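Local coordinates for Rep protein (PDB 1M55) that probably nicks viral DNA at its replication origin, as the metal-dependent endonuclease domain of a rolling-circle type replication protein, at residues Pro20-Ser25 with Gln121-Gln126; Phe77-Glu82 with Trp164-Leu169; His91-Thr96 with Gly148-Tyr153. All coordinates share one frame; numbering follows the deposited sequence.

Interaction 1: residues Pro20-Ser25 with Gln121-Gln126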
ATOM      1  N   PRO A  20      16.369  11.049  -9.223  1.00  9.60           N
ATOM      2  CA  PRO A  20      17.241  12.066  -9.814  1.00  9.33           C
ATOM      3  C   PRO A  20      16.505  12.826 -10.926  1.00  9.21           C
ATOM      4  O   PRO A  20      15.785  12.230 -11.731  1.00  9.13           O
ATOM      5  CB  PRO A  20      18.410  11.237 -10.363  1.00  9.87           C
ATOM      6  CG  PRO A  20      17.800   9.888 -10.625  1.00 10.50           C
ATOM      7  CD  PRO A  20      16.923   9.698  -9.416  1.00  9.98           C
ATOM      8  N   GLY A  21      16.663  14.145 -10.945  1.00  9.26           N
ATOM      9  CA  GLY A  21      16.009  14.957 -11.954  1.00  9.33           C
ATOM     10  C   GLY A  21      14.701  15.581 -11.505  1.00 10.18           C
ATOM     11  O   GLY A  21      14.127  16.390 -12.232  1.00 10.75           O
ATOM     12  N   ILE A  22      14.208  15.202 -10.330  1.00  9.73           N
ATOM     13  CA  ILE A  22      12.950  15.759  -9.827  1.00 10.02           C
ATOM     14  C   ILE A  22      13.169  17.201  -9.350  1.00 10.39           C
ATOM     15  O   ILE A  22      14.275  17.563  -8.943  1.00 10.68           O
ATOM     16  CB  ILE A  22      12.354  14.870  -8.704  1.00  9.88           C
ATOM     17  CG1 ILE A  22      10.854  15.120  -8.578  1.00 10.75           C
ATOM     18  CG2 ILE A  22      13.059  15.112  -7.373  1.00  9.68           C
ATOM     19  CD1 ILE A  22      10.098  13.937  -8.021  1.00 11.44           C
ATOM     20  N   SER A  23      12.133  18.028  -9.432  1.00 10.40           N
ATOM     21  CA  SER A  23      12.265  19.421  -9.014  1.00 10.40           C
ATOM     22  C   SER A  23      12.118  19.596  -7.507  1.00 10.02           C
ATOM     23  O   SER A  23      11.716  18.667  -6.795  1.00  9.88           O
ATOM     24  CB  SER A  23      11.237  20.300  -9.732  1.00 13.08           C
ATOM     25  OG  SER A  23       9.964  20.194  -9.121  1.00 13.76           O
ATOM     26  N   ASP A  24      12.401  20.810  -7.041  1.00  9.35           N
ATOM     27  CA  ASP A  24      12.307  21.172  -5.627  1.00  9.18           C
ATOM     28  C   ASP A  24      10.921  20.967  -5.040  1.00  8.50           C
ATOM     29  O   ASP A  24      10.769  20.812  -3.830  1.00  9.27           O
ATOM     30  CB  ASP A  24      12.595  22.652  -5.437  1.00  9.79           C
ATOM     31  CG  ASP A  24      14.028  23.026  -5.679  1.00 11.57           C
ATOM     32  OD1 ASP A  24      14.867  22.203  -6.103  1.00 10.96           O
ATOM     33  OD2 ASP A  24      14.293  24.206  -5.431  1.00 11.94           O
ATOM     34  N   SER A  25       9.905  21.075  -5.885  1.00  8.61           N
ATOM     35  CA  SER A  25       8.528  20.944  -5.427  1.00  8.31           C
ATOM     36  C   SER A  25       8.239  19.623  -4.710  1.00  8.44           C
ATOM     37  O   SER A  25       7.385  19.571  -3.823  1.00  8.52           O
ATOM     38  CB  SER A  25       7.574  21.140  -6.601  1.00  8.30           C
ATOM     39  OG  SER A  25       7.684  20.068  -7.517  1.00 11.16           O
ATOM     40  N   GLN A 121       6.232  13.783 -11.120  1.00 13.03           N
ATOM     41  CA  GLN A 121       6.525  14.788 -12.142  1.00 14.32           C
ATOM     42  C   GLN A 121       7.136  14.234 -13.427  1.00 15.07           C
ATOM     43  O   GLN A 121       7.956  14.897 -14.068  1.00 16.98           O
ATOM     44  CB  GLN A 121       7.468  15.846 -11.551  1.00 17.80           C
ATOM     45  CG  GLN A 121       7.014  16.397 -10.217  1.00 17.58           C
ATOM     46  CD  GLN A 121       8.060  17.269  -9.537  1.00 16.87           C
ATOM     47  OE1 GLN A 121       9.025  17.716 -10.157  1.00 16.24           O
ATOM     48  NE2 GLN A 121       7.876  17.497  -8.244  1.00 17.21           N
ATOM     49  N   GLY A 122       6.762  13.012 -13.795  1.00 13.58           N
ATOM     50  CA  GLY A 122       7.300  12.411 -15.002  1.00 13.25           C
ATOM     51  C   GLY A 122       8.674  11.783 -14.839  1.00 14.35           C
ATOM     52  O   GLY A 122       9.257  11.310 -15.818  1.00 15.56           O
ATOM     53  N   ILE A 123       9.199  11.772 -13.616  1.00 13.39           N
ATOM     54  CA  ILE A 123      10.511  11.184 -13.341  1.00 13.58           C
ATOM     55  C   ILE A 123      10.347   9.703 -12.989  1.00 13.70           C
ATOM     56  O   ILE A 123       9.560   9.357 -12.107  1.00 13.78           O
ATOM     57  CB  ILE A 123      11.219  11.911 -12.163  1.00 13.12           C
ATOM     58  CG1 ILE A 123      11.425  13.394 -12.496  1.00 13.25           C
ATOM     59  CG2 ILE A 123      12.548  11.230 -11.824  1.00 12.87           C
ATOM     60  CD1 ILE A 123      12.294  13.650 -13.708  1.00 14.53           C
ATOM     61  N   GLU A 124      11.066   8.832 -13.692  1.00 13.12           N
ATOM     62  CA  GLU A 124      10.993   7.394 -13.434  1.00 13.30           C
ATOM     63  C   GLU A 124      11.775   7.035 -12.174  1.00 13.09           C
ATOM     64  O   GLU A 124      12.964   7.350 -12.072  1.00 13.68           O
ATOM     65  CB  GLU A 124      11.586   6.610 -14.610  1.00 14.65           C
ATOM     66  CG  GLU A 124      10.825   6.727 -15.925  1.00 22.40           C
ATOM     67  CD  GLU A 124       9.558   5.884 -15.969  1.00 38.84           C
ATOM     68  OE1 GLU A 124       9.346   5.046 -15.063  1.00 37.76           O
ATOM     69  OE2 GLU A 124       8.772   6.053 -16.927  1.00 48.82           O
ATOM     70  N   PRO A 125      11.126   6.390 -11.190  1.00 11.89           N
ATOM     71  CA  PRO A 125      11.846   6.021  -9.965  1.00 11.63           C
ATOM     72  C   PRO A 125      12.951   5.002 -10.260  1.00 11.22           C
ATOM     73  O   PRO A 125      12.736   4.033 -10.995  1.00 11.85           O
ATOM     74  CB  PRO A 125      10.746   5.410  -9.093  1.00 11.57           C
ATOM     75  CG  PRO A 125       9.518   6.150  -9.535  1.00 11.84           C
ATOM     76  CD  PRO A 125       9.679   6.160 -11.034  1.00 11.65           C
ATOM     77  N   GLN A 126      14.131   5.238  -9.697  1.00 11.36           N
ATOM     78  CA  GLN A 126      15.281   4.353  -9.883  1.00 12.60           C
ATOM     79  C   GLN A 126      15.319   3.264  -8.811  1.00 13.54           C
ATOM     80  O   GLN A 126      16.277   3.149  -8.042  1.00 15.32           O
ATOM     81  CB  GLN A 126      16.586   5.162  -9.881  1.00 12.56           C
ATOM     82  CG  GLN A 126      16.679   6.190 -11.002  1.00 13.45           C
ATOM     83  CD  GLN A 126      16.460   5.578 -12.377  1.00 21.57           C
ATOM     84  OE1 GLN A 126      17.249   4.755 -12.838  1.00 25.22           O
ATOM     85  NE2 GLN A 126      15.368   5.959 -13.025  1.00 22.88           N
TER
HETATM   86  O   HOH W   1      15.090   9.317 -12.207  1.00 27.84           O
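The amide of Gln121 reaches across to Ser23, at the N-cap position of helix 24-32, and supplies the polar half of this contact. Gln121 OE1 accepts twice from that residue, from Ser23 N at 3.2 Å and from Ser23 OG at 2.8 Å. The two donors approach from opposite faces of the amide plane, so one oxygen grips both the backbone and the hydroxyl. The same Ser23 OG accepts from Ser25 OG at 2.8 Å and, weakly, from Ser25 N, the capping bond of the first helical turn. Chi1 of Ser23 (80°) sets its hydroxyl between the backbone N and the carbonyl carbon, within range of cap and glutamine alike.

The apolar half is carried by Ile123. Its branches spread over the opposing backbone: CG2 meets Pro20 O at 3.4 Å, CD1 lies against Gly21 O, and CG1 faces Ile22 CA at 3.9 Å. The Ile22 and Gln121 side chains cross at about a right angle, Ile22 CG1 3.5 Å from Gln121 OE1. At the far end the Pro20 ring rests on Gln126 CG.

Water 1 donates to Pro20 O (3.0 Å) and Glu124 O (2.9 Å); Glu124 O also accepts from Gln126 NE2. The contact lies on the surface, joining the start of helix 24-32 to the loop between helix 101-118 and strand 131-133, where Pro125 packs on Val116 and Trp130.

Interaction 2: residues Phe77-Glu82 with Trp164-Leu169. With ZN (zinc ion), chain C.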
ATOM      1  N   PHE A  77     -10.472  -2.612  -0.595  1.00  8.06           N
ATOM      2  CA  PHE A  77      -9.024  -2.679  -0.467  1.00  8.06           C
ATOM      3  C   PHE A  77      -8.570  -2.650   0.979  1.00  8.29           C
ATOM      4  O   PHE A  77      -9.328  -2.279   1.882  1.00  8.28           O
ATOM      5  CB  PHE A  77      -8.370  -1.473  -1.184  1.00  8.20           C
ATOM      6  CG  PHE A  77      -8.686  -0.129  -0.546  1.00  8.47           C
ATOM      7  CD1 PHE A  77      -7.934   0.353   0.529  1.00  8.93           C
ATOM      8  CD2 PHE A  77      -9.752   0.639  -1.007  1.00  8.83           C
ATOM      9  CE1 PHE A  77      -8.244   1.578   1.136  1.00  8.65           C
ATOM     10  CE2 PHE A  77     -10.071   1.866  -0.408  1.00  9.07           C
ATOM     11  CZ  PHE A  77      -9.315   2.334   0.665  1.00  9.09           C
ATOM     12  N   PHE A  78      -7.331  -3.084   1.179  1.00  7.83           N
ATOM     13  CA  PHE A  78      -6.655  -3.022   2.463  1.00  7.77           C
ATOM     14  C   PHE A  78      -5.221  -2.741   2.040  1.00  6.75           C
ATOM     15  O   PHE A  78      -4.612  -3.537   1.329  1.00  7.31           O
ATOM     16  CB  PHE A  78      -6.728  -4.313   3.280  1.00  8.29           C
ATOM     17  CG  PHE A  78      -6.129  -4.168   4.658  1.00  8.68           C
ATOM     18  CD1 PHE A  78      -6.915  -3.765   5.735  1.00  9.00           C
ATOM     19  CD2 PHE A  78      -4.760  -4.353   4.863  1.00  8.59           C
ATOM     20  CE1 PHE A  78      -6.346  -3.542   6.997  1.00  8.62           C
ATOM     21  CE2 PHE A  78      -4.185  -4.135   6.116  1.00  8.68           C
ATOM     22  CZ  PHE A  78      -4.982  -3.725   7.184  1.00  8.47           C
ATOM     23  N   VAL A  79      -4.729  -1.563   2.401  1.00  6.21           N
ATOM     24  CA  VAL A  79      -3.386  -1.137   2.040  1.00  6.32           C
ATOM     25  C   VAL A  79      -2.587  -0.876   3.305  1.00  6.41           C
ATOM     26  O   VAL A  79      -3.037  -0.145   4.193  1.00  6.41           O
ATOM     27  CB  VAL A  79      -3.442   0.162   1.196  1.00  6.52           C
ATOM     28  CG1 VAL A  79      -2.041   0.636   0.829  1.00  6.47           C
ATOM     29  CG2 VAL A  79      -4.268  -0.066  -0.066  1.00  6.67           C
ATOM     30  N   GLN A  80      -1.420  -1.499   3.407  1.00  6.34           N
ATOM     31  CA  GLN A  80      -0.573  -1.306   4.573  1.00  6.75           C
ATOM     32  C   GLN A  80       0.802  -0.772   4.172  1.00  7.20           C
ATOM     33  O   GLN A  80       1.470  -1.336   3.302  1.00  7.31           O
ATOM     34  CB  GLN A  80      -0.440  -2.606   5.371  1.00  7.39           C
ATOM     35  CG  GLN A  80       0.379  -2.459   6.640  1.00  6.40           C
ATOM     36  CD  GLN A  80       0.080  -3.547   7.642  1.00  7.80           C
ATOM     37  OE1 GLN A  80      -0.980  -3.557   8.255  1.00  8.23           O
ATOM     38  NE2 GLN A  80       1.014  -4.471   7.813  1.00  7.61           N
ATOM     39  N   PHE A  81       1.181   0.350   4.778  1.00  7.08           N
ATOM     40  CA  PHE A  81       2.467   1.000   4.531  1.00  7.02           C
ATOM     41  C   PHE A  81       3.462   0.495   5.580  1.00  7.53           C
ATOM     42  O   PHE A  81       3.199   0.567   6.788  1.00  7.54           O
ATOM     43  CB  PHE A  81       2.305   2.523   4.628  1.00  7.04           C
ATOM     44  CG  PHE A  81       3.551   3.295   4.291  1.00  7.38           C
ATOM     45  CD1 PHE A  81       3.931   4.390   5.060  1.00  8.51           C
ATOM     46  CD2 PHE A  81       4.353   2.922   3.214  1.00  7.58           C
ATOM     47  CE1 PHE A  81       5.097   5.100   4.765  1.00  8.29           C
ATOM     48  CE2 PHE A  81       5.519   3.629   2.913  1.00  8.07           C
ATOM     49  CZ  PHE A  81       5.889   4.718   3.692  1.00  7.96           C
ATOM     50  N   GLU A  82       4.605   0.002   5.113  1.00  7.13           N
ATOM     51  CA  GLU A  82       5.627  -0.543   6.000  1.00  7.61           C
ATOM     52  C   GLU A  82       7.029  -0.024   5.711  1.00  8.25           C
ATOM     53  O   GLU A  82       7.340   0.402   4.596  1.00  8.27           O
ATOM     54  CB  GLU A  82       5.661  -2.073   5.888  1.00  7.79           C
ATOM     55  CG  GLU A  82       4.389  -2.778   6.326  1.00  9.07           C
ATOM     56  CD  GLU A  82       4.421  -4.272   6.059  1.00 10.90           C
ATOM     57  OE1 GLU A  82       5.473  -4.797   5.639  1.00 10.28           O
ATOM     58  OE2 GLU A  82       3.386  -4.928   6.268  1.00 10.71           O
ATOM     59  N   TRP A 164       1.571   2.707   8.631  1.00  8.45           N
ATOM     60  CA  TRP A 164       0.197   3.193   8.502  1.00  7.83           C
ATOM     61  C   TRP A 164      -0.602   2.163   7.711  1.00  7.35           C
ATOM     62  O   TRP A 164      -0.029   1.252   7.118  1.00  7.57           O
ATOM     63  CB  TRP A 164       0.194   4.523   7.735  1.00  8.00           C
ATOM     64  CG  TRP A 164      -0.944   5.452   8.058  1.00  8.34           C
ATOM     65  CD1 TRP A 164      -2.139   5.542   7.409  1.00  8.71           C
ATOM     66  CD2 TRP A 164      -0.955   6.468   9.067  1.00  9.16           C
ATOM     67  NE1 TRP A 164      -2.892   6.562   7.944  1.00  9.25           N
ATOM     68  CE2 TRP A 164      -2.190   7.147   8.963  1.00  9.32           C
ATOM     69  CE3 TRP A 164      -0.040   6.878  10.044  1.00  9.70           C
ATOM     70  CZ2 TRP A 164      -2.533   8.213   9.800  1.00  9.74           C
ATOM     71  CZ3 TRP A 164      -0.382   7.939  10.880  1.00 10.09           C
ATOM     72  CH2 TRP A 164      -1.619   8.594  10.749  1.00 10.04           C
ATOM     73  N   ALA A 165      -1.923   2.306   7.700  1.00  7.40           N
ATOM     74  CA  ALA A 165      -2.773   1.399   6.941  1.00  7.37           C
ATOM     75  C   ALA A 165      -4.105   2.077   6.659  1.00  7.39           C
ATOM     76  O   ALA A 165      -4.521   2.971   7.400  1.00  7.41           O
ATOM     77  CB  ALA A 165      -2.984   0.079   7.691  1.00  7.54           C
ATOM     78  N   TRP A 166      -4.748   1.661   5.572  1.00  7.95           N
ATOM     79  CA  TRP A 166      -6.033   2.213   5.148  1.00  7.93           C
ATOM     80  C   TRP A 166      -6.887   1.067   4.624  1.00  8.37           C
ATOM     81  O   TRP A 166      -6.368   0.098   4.066  1.00  8.32           O
ATOM     82  CB  TRP A 166      -5.851   3.197   3.983  1.00  7.85           C
ATOM     83  CG  TRP A 166      -4.887   4.329   4.184  1.00  7.81           C
ATOM     84  CD1 TRP A 166      -5.199   5.625   4.497  1.00  7.80           C
ATOM     85  CD2 TRP A 166      -3.471   4.305   3.949  1.00  7.52           C
ATOM     86  NE1 TRP A 166      -4.069   6.409   4.451  1.00  8.05           N
ATOM     87  CE2 TRP A 166      -2.995   5.626   4.118  1.00  8.04           C
ATOM     88  CE3 TRP A 166      -2.560   3.295   3.602  1.00  7.56           C
ATOM     89  CZ2 TRP A 166      -1.647   5.966   3.949  1.00  7.66           C
ATOM     90  CZ3 TRP A 166      -1.221   3.634   3.432  1.00  7.71           C
ATOM     91  CH2 TRP A 166      -0.778   4.960   3.606  1.00  7.74           C
ATOM     92  N   THR A 167      -8.203   1.199   4.745  1.00  9.13           N
ATOM     93  CA  THR A 167      -9.104   0.170   4.243  1.00  8.93           C
ATOM     94  C   THR A 167     -10.537   0.672   4.203  1.00  9.94           C
ATOM     95  O   THR A 167     -10.900   1.603   4.932  1.00 10.08           O
ATOM     96  CB  THR A 167      -9.075  -1.102   5.127  1.00  8.85           C
ATOM     97  OG1 THR A 167      -9.867  -2.128   4.520  1.00  8.54           O
ATOM     98  CG2 THR A 167      -9.620  -0.812   6.517  1.00  8.67           C
ATOM     99  N   ASN A 168     -11.319   0.101   3.293  1.00  9.95           N
ATOM    100  CA  ASN A 168     -12.734   0.431   3.205  1.00 10.19           C
ATOM    101  C   ASN A 168     -13.534  -0.828   3.560  1.00 11.10           C
ATOM    102  O   ASN A 168     -14.725  -0.928   3.265  1.00 11.36           O
ATOM    103  CB  ASN A 168     -13.130   1.022   1.840  1.00  8.29           C
ATOM    104  CG  ASN A 168     -12.845   0.096   0.679  1.00 11.20           C
ATOM    105  OD1 ASN A 168     -12.277  -0.983   0.844  1.00 10.13           O
ATOM    106  ND2 ASN A 168     -13.220   0.528  -0.518  1.00  9.46           N
ATOM    107  N   LEU A 169     -12.855  -1.792   4.186  1.00 10.47           N
ATOM    108  CA  LEU A 169     -13.491  -3.026   4.643  1.00 11.53           C
ATOM    109  C   LEU A 169     -13.903  -2.756   6.090  1.00 12.33           C
ATOM    110  O   LEU A 169     -13.051  -2.561   6.959  1.00 11.81           O
ATOM    111  CB  LEU A 169     -12.507  -4.204   4.589  1.00 11.39           C
ATOM    112  CG  LEU A 169     -12.063  -4.657   3.195  1.00 12.35           C
ATOM    113  CD1 LEU A 169     -10.857  -5.574   3.298  1.00 13.10           C
ATOM    114  CD2 LEU A 169     -13.217  -5.350   2.481  1.00 13.01           C
TER
HETATM  115 ZN    ZN C 202       6.041  -5.626   3.824  1.00  9.85          ZN
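Neighbouring antiparallel strands of the central sheet, 77-83 and 162-167, pair Val79 with Trp166 and Phe81 with Trp164. In the first pair Val79 N donates to Trp166 O (2.9 Å, 175°), and Trp166 N returns the bond to Val79 O. On their shared face Val79 CG1 touches Trp166 CE3 at 3.9 Å, and Phe81 CB lies by Trp166 CZ3. Trp164 CD1 lies over one face of the Trp166 indole, toward its rim; helix 50-71 packs on this side of the sheet, its Arg60 in cation-pi contact with Trp166.

The other face of this Rep nuclease sheet bears Phe78, Gln80, Ala165 and Thr167. Gln80 NE2 donates in its amide plane to the anti lone pair of Glu82 OE2 (2.9 Å), a second-shell bond, while Glu82 OE1 binds zinc at 2.1 Å; Lys157 adds a salt bridge to OE2.

At the strand end side chains reinforce the pairing, Asn168 N bonding Phe77 O only weakly. Thr167 OG1 donates in the carbonyl plane to Phe77 O at 2.7 Å and accepts from Leu169 N in an ST turn. Asn168 OD1 takes Phe77 N at 2.8 Å; chi1 (59°) turns its amide over one face of the Phe77 ring, planes inclined by 34°.

Interaction 3: residues His91-Thr96 with Gly148-Tyr153. With ZN (zinc ion), chain C; ZN (zinc ion), chain D.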
ATOM      1  N   HIS A  91       1.755  -2.702   0.796  1.00  7.69           N
ATOM      2  CA  HIS A  91       1.145  -3.980   0.446  1.00  7.51           C
ATOM      3  C   HIS A  91      -0.235  -3.498   0.025  1.00  7.51           C
ATOM      4  O   HIS A  91      -1.014  -3.020   0.858  1.00  7.68           O
ATOM      5  CB  HIS A  91       1.015  -4.905   1.657  1.00  7.54           C
ATOM      6  CG  HIS A  91       2.302  -5.548   2.057  1.00  7.79           C
ATOM      7  ND1 HIS A  91       2.690  -6.808   1.658  1.00  7.89           N
ATOM      8  CD2 HIS A  91       3.314  -5.072   2.823  1.00  7.89           C
ATOM      9  CE1 HIS A  91       3.898  -7.054   2.181  1.00  7.84           C
ATOM     10  NE2 HIS A  91       4.315  -6.032   2.895  1.00  7.94           N
ATOM     11  N   THR A  92      -0.497  -3.546  -1.272  1.00  7.45           N
ATOM     12  CA  THR A  92      -1.759  -3.071  -1.812  1.00  7.63           C
ATOM     13  C   THR A  92      -2.685  -4.223  -2.193  1.00  8.06           C
ATOM     14  O   THR A  92      -2.497  -4.862  -3.232  1.00  8.23           O
ATOM     15  CB  THR A  92      -1.491  -2.165  -3.037  1.00  8.45           C
ATOM     16  OG1 THR A  92      -0.390  -1.292  -2.741  1.00 10.14           O
ATOM     17  CG2 THR A  92      -2.713  -1.326  -3.370  1.00  9.99           C
ATOM     18  N   LEU A  93      -3.645  -4.519  -1.317  1.00  8.43           N
ATOM     19  CA  LEU A  93      -4.610  -5.580  -1.575  1.00  9.31           C
ATOM     20  C   LEU A  93      -5.875  -4.950  -2.137  1.00  9.19           C
ATOM     21  O   LEU A  93      -6.504  -4.112  -1.483  1.00  9.30           O
ATOM     22  CB  LEU A  93      -4.962  -6.333  -0.289  1.00 10.39           C
ATOM     23  CG  LEU A  93      -3.898  -7.181   0.403  1.00 13.21           C
ATOM     24  CD1 LEU A  93      -4.494  -7.780   1.672  1.00 14.34           C
ATOM     25  CD2 LEU A  93      -3.421  -8.274  -0.530  1.00 15.11           C
ATOM     26  N   VAL A  94      -6.237  -5.337  -3.352  1.00  9.27           N
ATOM     27  CA  VAL A  94      -7.440  -4.809  -3.983  1.00 10.04           C
ATOM     28  C   VAL A  94      -8.241  -6.007  -4.476  1.00  9.73           C
ATOM     29  O   VAL A  94      -7.671  -6.964  -5.008  1.00  8.87           O
ATOM     30  CB  VAL A  94      -7.107  -3.864  -5.149  1.00 11.36           C
ATOM     31  CG1 VAL A  94      -8.367  -3.154  -5.602  1.00 11.79           C
ATOM     32  CG2 VAL A  94      -6.067  -2.836  -4.713  1.00 11.84           C
ATOM     33  N   GLU A  95      -9.556  -5.979  -4.280  1.00 10.57           N
ATOM     34  CA  GLU A  95     -10.379  -7.110  -4.692  1.00 11.17           C
ATOM     35  C   GLU A  95     -10.277  -7.390  -6.186  1.00 11.43           C
ATOM     36  O   GLU A  95     -10.088  -6.480  -6.991  1.00 11.88           O
ATOM     37  CB  GLU A  95     -11.830  -6.934  -4.257  1.00 13.62           C
ATOM     38  CG  GLU A  95     -12.624  -5.950  -5.070  1.00 17.54           C
ATOM     39  CD  GLU A  95     -14.055  -5.861  -4.597  1.00 23.63           C
ATOM     40  OE1 GLU A  95     -14.676  -6.918  -4.350  1.00 30.06           O
ATOM     41  OE2 GLU A  95     -14.556  -4.730  -4.464  1.00 15.19           O
ATOM     42  N   THR A  96     -10.409  -8.664  -6.540  1.00 11.50           N
ATOM     43  CA  THR A  96     -10.296  -9.123  -7.921  1.00 13.86           C
ATOM     44  C   THR A  96     -11.461  -8.775  -8.850  1.00 16.26           C
ATOM     45  O   THR A  96     -11.300  -8.760 -10.072  1.00 16.69           O
ATOM     46  CB  THR A  96     -10.110 -10.649  -7.956  1.00 14.35           C
ATOM     47  OG1 THR A  96     -11.235 -11.282  -7.329  1.00 16.23           O
ATOM     48  CG2 THR A  96      -8.851 -11.049  -7.211  1.00 13.41           C
ATOM     49  N   GLY A 148      -8.543 -13.623   4.881  1.00 12.59           N
ATOM     50  CA  GLY A 148      -7.744 -14.175   5.963  1.00 11.61           C
ATOM     51  C   GLY A 148      -6.285 -13.754   5.944  1.00 11.35           C
ATOM     52  O   GLY A 148      -5.631 -13.723   6.990  1.00 11.17           O
ATOM     53  N   TYR A 149      -5.779 -13.435   4.758  1.00 10.91           N
ATOM     54  CA  TYR A 149      -4.398 -12.989   4.583  1.00 10.89           C
ATOM     55  C   TYR A 149      -4.142 -11.719   5.410  1.00 10.32           C
ATOM     56  O   TYR A 149      -3.031 -11.493   5.894  1.00 10.15           O
ATOM     57  CB  TYR A 149      -4.148 -12.720   3.096  1.00 10.86           C
ATOM     58  CG  TYR A 149      -2.761 -12.236   2.724  1.00 11.23           C
ATOM     59  CD1 TYR A 149      -1.716 -13.139   2.524  1.00 11.67           C
ATOM     60  CD2 TYR A 149      -2.517 -10.881   2.478  1.00 11.35           C
ATOM     61  CE1 TYR A 149      -0.462 -12.710   2.079  1.00 11.42           C
ATOM     62  CE2 TYR A 149      -1.266 -10.439   2.031  1.00 11.96           C
ATOM     63  CZ  TYR A 149      -0.247 -11.361   1.832  1.00 13.61           C
ATOM     64  OH  TYR A 149       0.985 -10.944   1.373  1.00 12.50           O
ATOM     65  N   ILE A 150      -5.180 -10.908   5.601  1.00  9.84           N
ATOM     66  CA  ILE A 150      -5.039  -9.676   6.370  1.00  9.52           C
ATOM     67  C   ILE A 150      -4.694  -9.943   7.843  1.00  9.83           C
ATOM     68  O   ILE A 150      -3.621  -9.537   8.300  1.00 10.13           O
ATOM     69  CB  ILE A 150      -6.282  -8.754   6.196  1.00  9.23           C
ATOM     70  CG1 ILE A 150      -6.378  -8.310   4.729  1.00  9.49           C
ATOM     71  CG2 ILE A 150      -6.197  -7.551   7.125  1.00  8.26           C
ATOM     72  CD1 ILE A 150      -7.692  -7.648   4.351  1.00 10.72           C
ATOM     73  N   PRO A 151      -5.566 -10.647   8.598  1.00 10.16           N
ATOM     74  CA  PRO A 151      -5.226 -10.903  10.007  1.00 10.66           C
ATOM     75  C   PRO A 151      -4.040 -11.859  10.194  1.00 11.10           C
ATOM     76  O   PRO A 151      -3.316 -11.778  11.190  1.00 11.80           O
ATOM     77  CB  PRO A 151      -6.522 -11.494  10.578  1.00 10.50           C
ATOM     78  CG  PRO A 151      -7.148 -12.160   9.391  1.00 10.66           C
ATOM     79  CD  PRO A 151      -6.925 -11.136   8.296  1.00 10.50           C
ATOM     80  N   ALA A 152      -3.828 -12.741   9.223  1.00 10.32           N
ATOM     81  CA  ALA A 152      -2.739 -13.707   9.303  1.00 10.23           C
ATOM     82  C   ALA A 152      -1.354 -13.126   9.068  1.00 10.64           C
ATOM     83  O   ALA A 152      -0.404 -13.452   9.786  1.00 10.46           O
ATOM     84  CB  ALA A 152      -2.976 -14.830   8.312  1.00 10.15           C
ATOM     85  N   TYR A 153      -1.256 -12.217   8.104  1.00 10.46           N
ATOM     86  CA  TYR A 153       0.032 -11.667   7.714  1.00 10.31           C
ATOM     87  C   TYR A 153       0.267 -10.174   7.899  1.00  9.88           C
ATOM     88  O   TYR A 153       1.349  -9.768   8.321  1.00 10.22           O
ATOM     89  CB  TYR A 153       0.255 -12.050   6.254  1.00 10.68           C
ATOM     90  CG  TYR A 153       1.621 -11.774   5.689  1.00 10.96           C
ATOM     91  CD1 TYR A 153       2.756 -12.407   6.202  1.00 10.67           C
ATOM     92  CD2 TYR A 153       1.769 -10.960   4.567  1.00 10.87           C
ATOM     93  CE1 TYR A 153       3.995 -12.247   5.597  1.00 11.75           C
ATOM     94  CE2 TYR A 153       2.999 -10.795   3.957  1.00 11.80           C
ATOM     95  CZ  TYR A 153       4.107 -11.445   4.471  1.00 13.03           C
ATOM     96  OH  TYR A 153       5.310 -11.323   3.825  1.00 14.23           O
TER
HETATM   97 ZN    ZN C 202       6.041  -5.626   3.824  1.00  9.85          ZN
HETATM   98 ZN    ZN D 205     -16.704  -4.559  -4.626  1.00 27.46          ZN
HETATM   99  O   HOH W   2     -17.070  -6.328  -6.179  1.00 30.02           O
HETATM  100  O   HOH W   3     -16.682  -2.596  -3.284  1.00 22.08           O
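The axes of strand 91-95 and helix 149-153 run nearly antiparallel, at 158° and 11.9 Å apart, with Leu93 and Ile150 nearest in the backbone. This places a helix beside the HUH-type metal site of the Rep endonuclease, where His91, the second histidine of a His-hydrophobic-His motif, coordinates zinc through NE2 at 2.0 Å; His89 and Glu82 provide the other protein ligands.

Leu93 fills the gap between strand and helix. Its CD1 lies 3.6 Å from Ile150 CG1, the two side chains lying alongside and pointing opposite ways, and meets Tyr149 CD2 at 3.8 Å near the plane of the phenol ring, at its edge. Leu93 CD2 stands well out of that plane, 4.0 Å from Tyr149 CE2. With CG anti to the backbone N (chi1 180°), Tyr149 stretches from the helix along Leu93 to the neighbourhood of His91. Both polar ends converge on Glu6: Tyr149 OH and His91 ND1 are each hydrogen-bonded to its OE2. Glu6 is thus a second-shell partner that helps fix the rotation of the zinc-bound imidazole.

One turn along the helix, Tyr153 CB lies above one face of the Tyr149 ring, toward its rim, and Tyr153 CE2 approaches His91 CE1 at 4.2 Å. At the far end of the strand, Glu95 OE2 and Gln73 bind another zinc ion with two waters. A tyrosine on such a helix beside the metal is consistent with the nucleophile of HUH endonucleases; Tyr153 OH lies 5.7 Å from the zinc held by His91.

Interactions 2 and 3 adjoin, their centres about 9 Å apart, because strands 77-83 and 88-95 are neighbours in the central antiparallel sheet; Gln80 O and His91 N lie 2.9 Å apart, a probable hydrogen bond. Both segments of interaction 3 fall between those of interaction 2 in the sequence, and helix 149-154 leads on to strand 162-167. The two contacts contribute ligands to one zinc ion, so sheet pairing and helix packing together shape the probable active site. Interaction 1 lies apart at the surface, across the chain's centre from interaction 3 (centres about 31 Å apart) and about 26 Å from the centre of interaction 2; its segments alternate with theirs along the chain.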